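Local coordinates for SH2 domain-containing protein 3C (Homo sapiens, PDB 3T6G), which acts as an adapter in cell adhesion and migration, its C-terminal Cdc25-homology domain being a closed, exchange-incompetent Ras-GEF fold whose closed form is required for binding BCAR1, at residues Trp82-Leu87 with Thr204-Val209; Leu210-Leu215 with Ala241-Ala246. The protein carries 2 engineered substitutions. One frame throughout, in Å; residues are numbered along the deposited sequence.

Interaction 1 of 2, residues Trp82-Leu87 with Thr204-Val209; sequences WGMELL and TTFPHV
Met84 reaches from the short helix 83-86 to three apolar residues of the loop 204-209, Phe206, Pro207 and Val209, and the contact shows how one flexible thioether can serve several partners at once. Its CG lies anti to the carbonyl carbon (chi1 -75°), and further bends at chi2 and chi3 carry SD and CE across to the loop. SD comes against the pyrrolidine of Pro207, 3.6 Å from its CG and as near to its CD. Val209 meets the same sulfur with one branch, CG1 lying 4.0 Å from Met84 SD. The methyl goes on to Phe206, where Met84 CE is 4.0 Å from CE2. Here the side chains cross at about a right angle, and the sulfur stands 5.2 Å from the centroid of the Phe206 ring in an oblique Met-aromatic contact.

The other branch of Val209 turns to Leu87, its CG2 lying 4.4 Å from Leu87 CD2, a looser touch. No hydrogen bond spans the two segments, and all five touching residues are buried, so dispersion and exclusion of water carry the contact. It ties a short helix to an irregular loop within the Cdc25-homology (Ras-GEF) domain. Leu87 also packs on Leu95 and Leu99 of helix 93-115, Met84 touches Tyr256 of helix 253-263, and Phe206 stacks its ring with Phe146 and touches Asp61 of helix 50-64. The loop 204-209 leads directly into helix 210-215.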
ATOM      1  N   TRP A  82     -13.708   7.887   0.740  1.00 68.08           N
ATOM      2  CA  TRP A  82     -13.115   6.540   0.692  1.00 60.46           C
ATOM      3  C   TRP A  82     -11.670   6.448   1.183  1.00 57.47           C
ATOM      4  O   TRP A  82     -10.878   7.376   1.005  1.00 64.90           O
ATOM      5  CB  TRP A  82     -13.182   6.039  -0.738  1.00 55.37           C
ATOM      6  CG  TRP A  82     -14.574   6.054  -1.264  1.00 48.02           C
ATOM      7  CD1 TRP A  82     -15.051   6.775  -2.330  1.00 47.35           C
ATOM      8  CD2 TRP A  82     -15.690   5.319  -0.744  1.00 48.96           C
ATOM      9  NE1 TRP A  82     -16.394   6.533  -2.505  1.00 60.51           N
ATOM     10  CE2 TRP A  82     -16.813   5.642  -1.546  1.00 56.83           C
ATOM     11  CE3 TRP A  82     -15.845   4.415   0.313  1.00 48.94           C
ATOM     12  CZ2 TRP A  82     -18.073   5.098  -1.320  1.00 54.32           C
ATOM     13  CZ3 TRP A  82     -17.101   3.854   0.530  1.00 53.01           C
ATOM     14  CH2 TRP A  82     -18.202   4.204  -0.281  1.00 58.36           C
ATOM     15  N   GLY A  83     -11.330   5.328   1.808  1.00 52.93           N
ATOM     16  CA  GLY A  83      -9.972   5.094   2.286  1.00 53.27           C
ATOM     17  C   GLY A  83      -8.953   5.156   1.158  1.00 58.55           C
ATOM     18  O   GLY A  83      -7.788   5.471   1.376  1.00 56.32           O
ATOM     19  N   MET A  84      -9.391   4.862  -0.060  1.00 54.79           N
ATOM     20  CA  MET A  84      -8.486   4.910  -1.184  1.00 52.37           C
ATOM     21  C   MET A  84      -8.013   6.326  -1.365  1.00 62.39           C
ATOM     22  O   MET A  84      -6.832   6.558  -1.649  1.00 65.35           O
ATOM     23  CB  MET A  84      -9.148   4.397  -2.468  1.00 60.34           C
ATOM     24  CG  MET A  84      -9.320   2.865  -2.554  1.00 63.86           C
ATOM     25  SD  MET A  84      -7.801   1.896  -2.315  1.00 58.73           S
ATOM     26  CE  MET A  84      -7.845   1.620  -0.559  1.00 33.05           C
ATOM     27  N   GLU A  85      -8.942   7.269  -1.216  1.00 62.21           N
ATOM     28  CA  GLU A  85      -8.627   8.691  -1.301  1.00 57.24           C
ATOM     29  C   GLU A  85      -7.804   9.099  -0.097  1.00 56.44           C
ATOM     30  O   GLU A  85      -6.787   9.779  -0.226  1.00 58.69           O
ATOM     31  CB  GLU A  85      -9.896   9.523  -1.381  1.00 54.58           C
ATOM     32  CG  GLU A  85      -9.657  11.009  -1.340  1.00 69.85           C
ATOM     33  CD  GLU A  85     -10.772  11.779  -2.031  1.00 81.03           C
ATOM     34  OE1 GLU A  85     -11.758  11.121  -2.436  1.00 86.31           O
ATOM     35  OE2 GLU A  85     -10.662  13.023  -2.176  1.00 79.86           O
ATOM     36  N   LEU A  86      -8.206   8.622   1.070  1.00 59.60           N
ATOM     37  CA  LEU A  86      -7.524   8.995   2.303  1.00 60.88           C
ATOM     38  C   LEU A  86      -6.032   8.688   2.274  1.00 67.26           C
ATOM     39  O   LEU A  86      -5.237   9.431   2.842  1.00 70.20           O
ATOM     40  CB  LEU A  86      -8.171   8.343   3.535  1.00 44.44           C
ATOM     41  CG  LEU A  86      -7.456   8.771   4.826  1.00 54.10           C
ATOM     42  CD1 LEU A  86      -7.571  10.288   4.998  1.00 60.19           C
ATOM     43  CD2 LEU A  86      -7.956   8.072   6.085  1.00 45.99           C
ATOM     44  N   LEU A  87      -5.637   7.596   1.627  1.00 69.81           N
ATOM     45  CA  LEU A  87      -4.229   7.185   1.704  1.00 71.18           C
ATOM     46  C   LEU A  87      -3.258   7.923   0.763  1.00 66.15           C
ATOM     47  O   LEU A  87      -2.058   7.661   0.791  1.00 58.42           O
ATOM     48  CB  LEU A  87      -4.067   5.658   1.635  1.00 68.86           C
ATOM     49  CG  LEU A  87      -4.820   4.883   0.562  1.00 69.65           C
ATOM     50  CD1 LEU A  87      -4.192   5.132  -0.777  1.00 71.90           C
ATOM     51  CD2 LEU A  87      -4.784   3.413   0.890  1.00 58.47           C
ATOM     52  N   THR A 204     -12.148  -4.729 -10.384  1.00 66.53           N
ATOM     53  CA  THR A 204     -11.312  -4.367  -9.246  1.00 57.30           C
ATOM     54  C   THR A 204     -12.099  -3.968  -8.011  1.00 60.07           C
ATOM     55  O   THR A 204     -13.160  -3.336  -8.083  1.00 61.38           O
ATOM     56  CB  THR A 204     -10.334  -3.244  -9.605  1.00 60.11           C
ATOM     57  OG1 THR A 204      -9.642  -3.596 -10.809  1.00 83.88           O
ATOM     58  CG2 THR A 204      -9.328  -3.048  -8.500  1.00 48.33           C
ATOM     59  N   THR A 205     -11.498  -4.271  -6.873  1.00 53.37           N
ATOM     60  CA  THR A 205     -12.176  -4.325  -5.611  1.00 43.78           C
ATOM     61  C   THR A 205     -11.207  -3.764  -4.609  1.00 54.31           C
ATOM     62  O   THR A 205     -11.588  -3.227  -3.575  1.00 69.00           O
ATOM     63  CB  THR A 205     -12.448  -5.825  -5.301  1.00 63.20           C
ATOM     64  OG1 THR A 205     -13.863  -6.085  -5.211  1.00 61.27           O
ATOM     65  CG2 THR A 205     -11.719  -6.277  -4.057  1.00 43.65           C
ATOM     66  N   PHE A 206      -9.929  -3.892  -4.926  1.00 51.66           N
ATOM     67  CA  PHE A 206      -8.878  -3.336  -4.099  1.00 49.36           C
ATOM     68  C   PHE A 206      -7.616  -3.207  -4.942  1.00 65.35           C
ATOM     69  O   PHE A 206      -6.893  -4.175  -5.126  1.00 73.01           O
ATOM     70  CB  PHE A 206      -8.632  -4.239  -2.913  1.00 41.56           C
ATOM     71  CG  PHE A 206      -7.818  -3.608  -1.840  1.00 42.44           C
ATOM     72  CD1 PHE A 206      -7.958  -4.012  -0.532  1.00 44.07           C
ATOM     73  CD2 PHE A 206      -6.936  -2.593  -2.135  1.00 48.43           C
ATOM     74  CE1 PHE A 206      -7.227  -3.431   0.464  1.00 44.92           C
ATOM     75  CE2 PHE A 206      -6.187  -2.013  -1.142  1.00 47.66           C
ATOM     76  CZ  PHE A 206      -6.324  -2.437   0.155  1.00 43.74           C
ATOM     77  N   PRO A 207      -7.340  -1.992  -5.436  1.00 69.73           N
ATOM     78  CA  PRO A 207      -6.320  -1.728  -6.451  1.00 52.10           C
ATOM     79  C   PRO A 207      -4.935  -1.910  -5.865  1.00 50.16           C
ATOM     80  O   PRO A 207      -4.781  -2.074  -4.639  1.00 43.43           O
ATOM     81  CB  PRO A 207      -6.527  -0.253  -6.746  1.00 60.86           C
ATOM     82  CG  PRO A 207      -6.881   0.300  -5.386  1.00 66.79           C
ATOM     83  CD  PRO A 207      -7.776  -0.750  -4.771  1.00 70.54           C
ATOM     84  N   HIS A 208      -3.928  -1.875  -6.730  1.00 53.12           N
ATOM     85  CA  HIS A 208      -2.553  -2.027  -6.275  1.00 57.80           C
ATOM     86  C   HIS A 208      -2.069  -0.680  -5.689  1.00 62.01           C
ATOM     87  O   HIS A 208      -1.874   0.291  -6.421  1.00 67.79           O
ATOM     88  CB  HIS A 208      -1.678  -2.525  -7.445  1.00 51.55           C
ATOM     89  CG  HIS A 208      -0.297  -2.934  -7.042  1.00 53.49           C
ATOM     90  ND1 HIS A 208      -0.036  -3.634  -5.889  1.00 53.48           N
ATOM     91  CD2 HIS A 208       0.906  -2.728  -7.639  1.00 64.64           C
ATOM     92  CE1 HIS A 208       1.267  -3.848  -5.786  1.00 56.52           C
ATOM     93  NE2 HIS A 208       1.859  -3.308  -6.837  1.00 60.97           N
ATOM     94  N   VAL A 209      -1.890  -0.619  -4.374  1.00 53.34           N
ATOM     95  CA  VAL A 209      -1.515   0.627  -3.705  1.00 54.04           C
ATOM     96  C   VAL A 209      -0.259   0.454  -2.856  1.00 59.54           C
ATOM     97  O   VAL A 209       0.152   1.389  -2.170  1.00 56.28           O
ATOM     98  CB  VAL A 209      -2.656   1.182  -2.757  1.00 53.12           C
ATOM     99  CG1 VAL A 209      -3.978   1.328  -3.479  1.00 48.14           C
ATOM    100  CG2 VAL A 209      -2.846   0.295  -1.533  1.00 36.48           C
TER

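Interaction 2 of 2, residues Leu210-Leu215 with Ala241-Ala246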
ATOM      1  N   LEU A 210       0.351  -0.731  -2.865  1.00 58.63           N
ATOM      2  CA  LEU A 210       1.581  -0.901  -2.077  1.00 58.38           C
ATOM      3  C   LEU A 210       2.788  -0.076  -2.559  1.00 62.32           C
ATOM      4  O   LEU A 210       3.530   0.470  -1.751  1.00 68.70           O
ATOM      5  CB  LEU A 210       1.958  -2.368  -1.878  1.00 51.23           C
ATOM      6  CG  LEU A 210       1.743  -2.643  -0.397  1.00 60.89           C
ATOM      7  CD1 LEU A 210       0.318  -3.109  -0.176  1.00 61.56           C
ATOM      8  CD2 LEU A 210       2.741  -3.632   0.143  1.00 61.71           C
ATOM      9  N   PRO A 211       3.008   0.004  -3.870  1.00 63.67           N
ATOM     10  CA  PRO A 211       4.082   0.929  -4.227  1.00 71.58           C
ATOM     11  C   PRO A 211       3.810   2.322  -3.661  1.00 66.13           C
ATOM     12  O   PRO A 211       4.624   2.807  -2.892  1.00 70.97           O
ATOM     13  CB  PRO A 211       4.036   0.931  -5.752  1.00 71.31           C
ATOM     14  CG  PRO A 211       3.608  -0.447  -6.074  1.00 69.19           C
ATOM     15  CD  PRO A 211       2.588  -0.817  -5.014  1.00 69.11           C
ATOM     16  N   LEU A 212       2.682   2.933  -4.008  1.00 62.18           N
ATOM     17  CA  LEU A 212       2.319   4.245  -3.462  1.00 59.29           C
ATOM     18  C   LEU A 212       2.539   4.406  -1.944  1.00 63.86           C
ATOM     19  O   LEU A 212       3.257   5.291  -1.505  1.00 66.82           O
ATOM     20  CB  LEU A 212       0.865   4.553  -3.768  1.00 57.54           C
ATOM     21  CG  LEU A 212       0.315   5.787  -3.047  1.00 70.29           C
ATOM     22  CD1 LEU A 212       0.979   7.070  -3.595  1.00 75.56           C
ATOM     23  CD2 LEU A 212      -1.195   5.867  -3.195  1.00 60.32           C
ATOM     24  N   ILE A 213       1.916   3.573  -1.125  1.00 58.54           N
ATOM     25  CA  ILE A 213       2.017   3.814   0.303  1.00 55.96           C
ATOM     26  C   ILE A 213       3.428   3.624   0.824  1.00 65.26           C
ATOM     27  O   ILE A 213       3.789   4.134   1.881  1.00 77.70           O
ATOM     28  CB  ILE A 213       1.014   2.995   1.133  1.00 56.61           C
ATOM     29  CG1 ILE A 213       1.211   1.489   0.932  1.00 60.55           C
ATOM     30  CG2 ILE A 213      -0.418   3.408   0.804  1.00 49.46           C
ATOM     31  CD1 ILE A 213       0.254   0.672   1.789  1.00 51.55           C
ATOM     32  N   THR A 214       4.238   2.898   0.080  1.00 69.69           N
ATOM     33  CA  THR A 214       5.618   2.712   0.495  1.00 79.25           C
ATOM     34  C   THR A 214       6.457   3.960   0.168  1.00 83.18           C
ATOM     35  O   THR A 214       7.239   4.433   0.994  1.00 84.87           O
ATOM     36  CB  THR A 214       6.193   1.456  -0.132  1.00 83.22           C
ATOM     37  OG1 THR A 214       5.217   0.415  -0.027  1.00 77.58           O
ATOM     38  CG2 THR A 214       7.446   1.026   0.605  1.00 88.25           C
ATOM     39  N   LEU A 215       6.273   4.492  -1.038  1.00 76.31           N
ATOM     40  CA  LEU A 215       6.809   5.787  -1.398  1.00 74.27           C
ATOM     41  C   LEU A 215       6.485   6.818  -0.304  1.00 85.68           C
ATOM     42  O   LEU A 215       7.376   7.266   0.421  1.00 92.38           O
ATOM     43  CB  LEU A 215       6.214   6.230  -2.733  1.00 73.54           C
ATOM     44  CG  LEU A 215       7.068   6.088  -3.992  1.00 76.59           C
ATOM     45  CD1 LEU A 215       8.183   5.132  -3.753  1.00 69.44           C
ATOM     46  CD2 LEU A 215       6.237   5.658  -5.186  1.00 75.22           C
ATOM     47  N   ALA A 241       4.942   7.331 -12.157  1.00 67.17           N
ATOM     48  CA  ALA A 241       3.915   6.488 -12.732  1.00 63.33           C
ATOM     49  C   ALA A 241       2.980   6.002 -11.622  1.00 59.28           C
ATOM     50  O   ALA A 241       1.759   6.008 -11.765  1.00 58.03           O
ATOM     51  CB  ALA A 241       4.553   5.324 -13.460  1.00 53.98           C
ATOM     52  N   HIS A 242       3.551   5.612 -10.495  1.00 49.47           N
ATOM     53  CA  HIS A 242       2.724   5.245  -9.369  1.00 54.35           C
ATOM     54  C   HIS A 242       1.919   6.417  -8.858  1.00 67.44           C
ATOM     55  O   HIS A 242       0.753   6.247  -8.508  1.00 72.62           O
ATOM     56  CB  HIS A 242       3.555   4.598  -8.272  1.00 58.27           C
ATOM     57  CG  HIS A 242       4.054   3.234  -8.647  1.00 65.69           C
ATOM     58  ND1 HIS A 242       5.254   2.718  -8.194  1.00 70.20           N
ATOM     59  CD2 HIS A 242       3.517   2.288  -9.452  1.00 62.80           C
ATOM     60  CE1 HIS A 242       5.432   1.512  -8.701  1.00 64.22           C
ATOM     61  NE2 HIS A 242       4.399   1.231  -9.474  1.00 70.21           N
ATOM     62  N   LEU A 243       2.518   7.610  -8.849  1.00 70.73           N
ATOM     63  CA  LEU A 243       1.830   8.789  -8.324  1.00 65.27           C
ATOM     64  C   LEU A 243       0.681   9.229  -9.224  1.00 66.34           C
ATOM     65  O   LEU A 243      -0.402   9.540  -8.750  1.00 68.51           O
ATOM     66  CB  LEU A 243       2.790   9.949  -8.108  1.00 59.04           C
ATOM     67  CG  LEU A 243       3.817   9.788  -6.996  1.00 53.64           C
ATOM     68  CD1 LEU A 243       4.882  10.899  -7.126  1.00 52.90           C
ATOM     69  CD2 LEU A 243       3.156   9.823  -5.630  1.00 45.09           C
ATOM     70  N   GLU A 244       0.903   9.250 -10.525  1.00 67.16           N
ATOM     71  CA  GLU A 244      -0.182   9.653 -11.408  1.00 76.21           C
ATOM     72  C   GLU A 244      -1.313   8.640 -11.327  1.00 75.08           C
ATOM     73  O   GLU A 244      -2.482   9.003 -11.314  1.00 78.77           O
ATOM     74  CB  GLU A 244       0.298   9.812 -12.851  1.00 74.27           C
ATOM     75  CG  GLU A 244       1.029  11.130 -13.116  1.00 75.25           C
ATOM     76  CD  GLU A 244       1.468  11.262 -14.561  1.00 78.51           C
ATOM     77  OE1 GLU A 244       2.229  10.399 -15.045  1.00 92.99           O
ATOM     78  OE2 GLU A 244       1.038  12.214 -15.228  1.00 76.80           O
ATOM     79  N   ALA A 245      -0.948   7.369 -11.270  1.00 70.70           N
ATOM     80  CA  ALA A 245      -1.924   6.293 -11.225  1.00 76.36           C
ATOM     81  C   ALA A 245      -2.752   6.410  -9.957  1.00 73.28           C
ATOM     82  O   ALA A 245      -3.943   6.084  -9.937  1.00 71.54           O
ATOM     83  CB  ALA A 245      -1.216   4.902 -11.299  1.00 44.37           C
ATOM     84  N   ALA A 246      -2.120   6.894  -8.898  1.00 63.82           N
ATOM     85  CA  ALA A 246      -2.791   6.924  -7.627  1.00 56.68           C
ATOM     86  C   ALA A 246      -3.937   7.914  -7.693  1.00 69.08           C
ATOM     87  O   ALA A 246      -4.821   7.899  -6.851  1.00 84.85           O
ATOM     88  CB  ALA A 246      -1.825   7.263  -6.526  1.00 51.44           C
TER
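Pro211 and His242 supply the aromatic part of this contact, a CH-pi interaction in which Pro211 CB sits over one face of the imidazole. It lies 3.4 Å from the centroid of the His242 ring, 20° off the ring normal and displaced toward the rim, with His242 ND1 and CE1 as its nearest atoms. CG of the proline follows over the CE1 and NE2 side. The first bond of the histidine side chain points toward helix 210-215; chi1 -70° carries the ring out to the proline, and chi2 turns its face to Pro211 CB. Leu215 approaches differently: its CD2 is near the ring plane, at the edge, and 4.2 Å from His242 CB.

The remaining contacts are aliphatic and centre on Leu212. Its CD2 meets the methyl of Ala246, CB to CD2 3.7 Å, while CD1 reaches CD2 of Leu243 at 4.1 Å, the two leucines crossing at about a right angle. This is helix-helix packing at a steep crossing within the Ras-GEF domain: the axes of the segments 210-215 and 241-246, the latter part of helix 236-250, approach to 9.3 Å with a signed crossing angle of -110°.

His242 also makes an edge-to-face contact with His234, and Leu243 and Ala246 touch a chain of another protein. Across the two segments the imidazole thus serves, through its face and edge, as a packing surface for carbon, and any polarised C-H attraction probably adds only modestly.

Interactions 1 and 2 follow one another in series: the loop 204-209 that completes the first runs straight into helix 210-215, which opens the second. Their centres are 11 Å apart, on the same side of the chain's centre, and Leu87 CD1 touches Leu212 CD2 at 3.9 Å, joining the two hydrophobic patches. Helix 93-115 receives Leu87 of interaction 1 and Ile213, a residue of helix 210-215 that does not itself touch 241-246. Helices 83-86 and 236-250, distant in sequence, are thus linked through one continuous piece of chain inside the helical, strand-free Ras-GEF domain. Glu85 in 82-87, and Leu243, Glu244 and Ala246 in 241-246, meet a chain of another protein, so this packing lies near an interface.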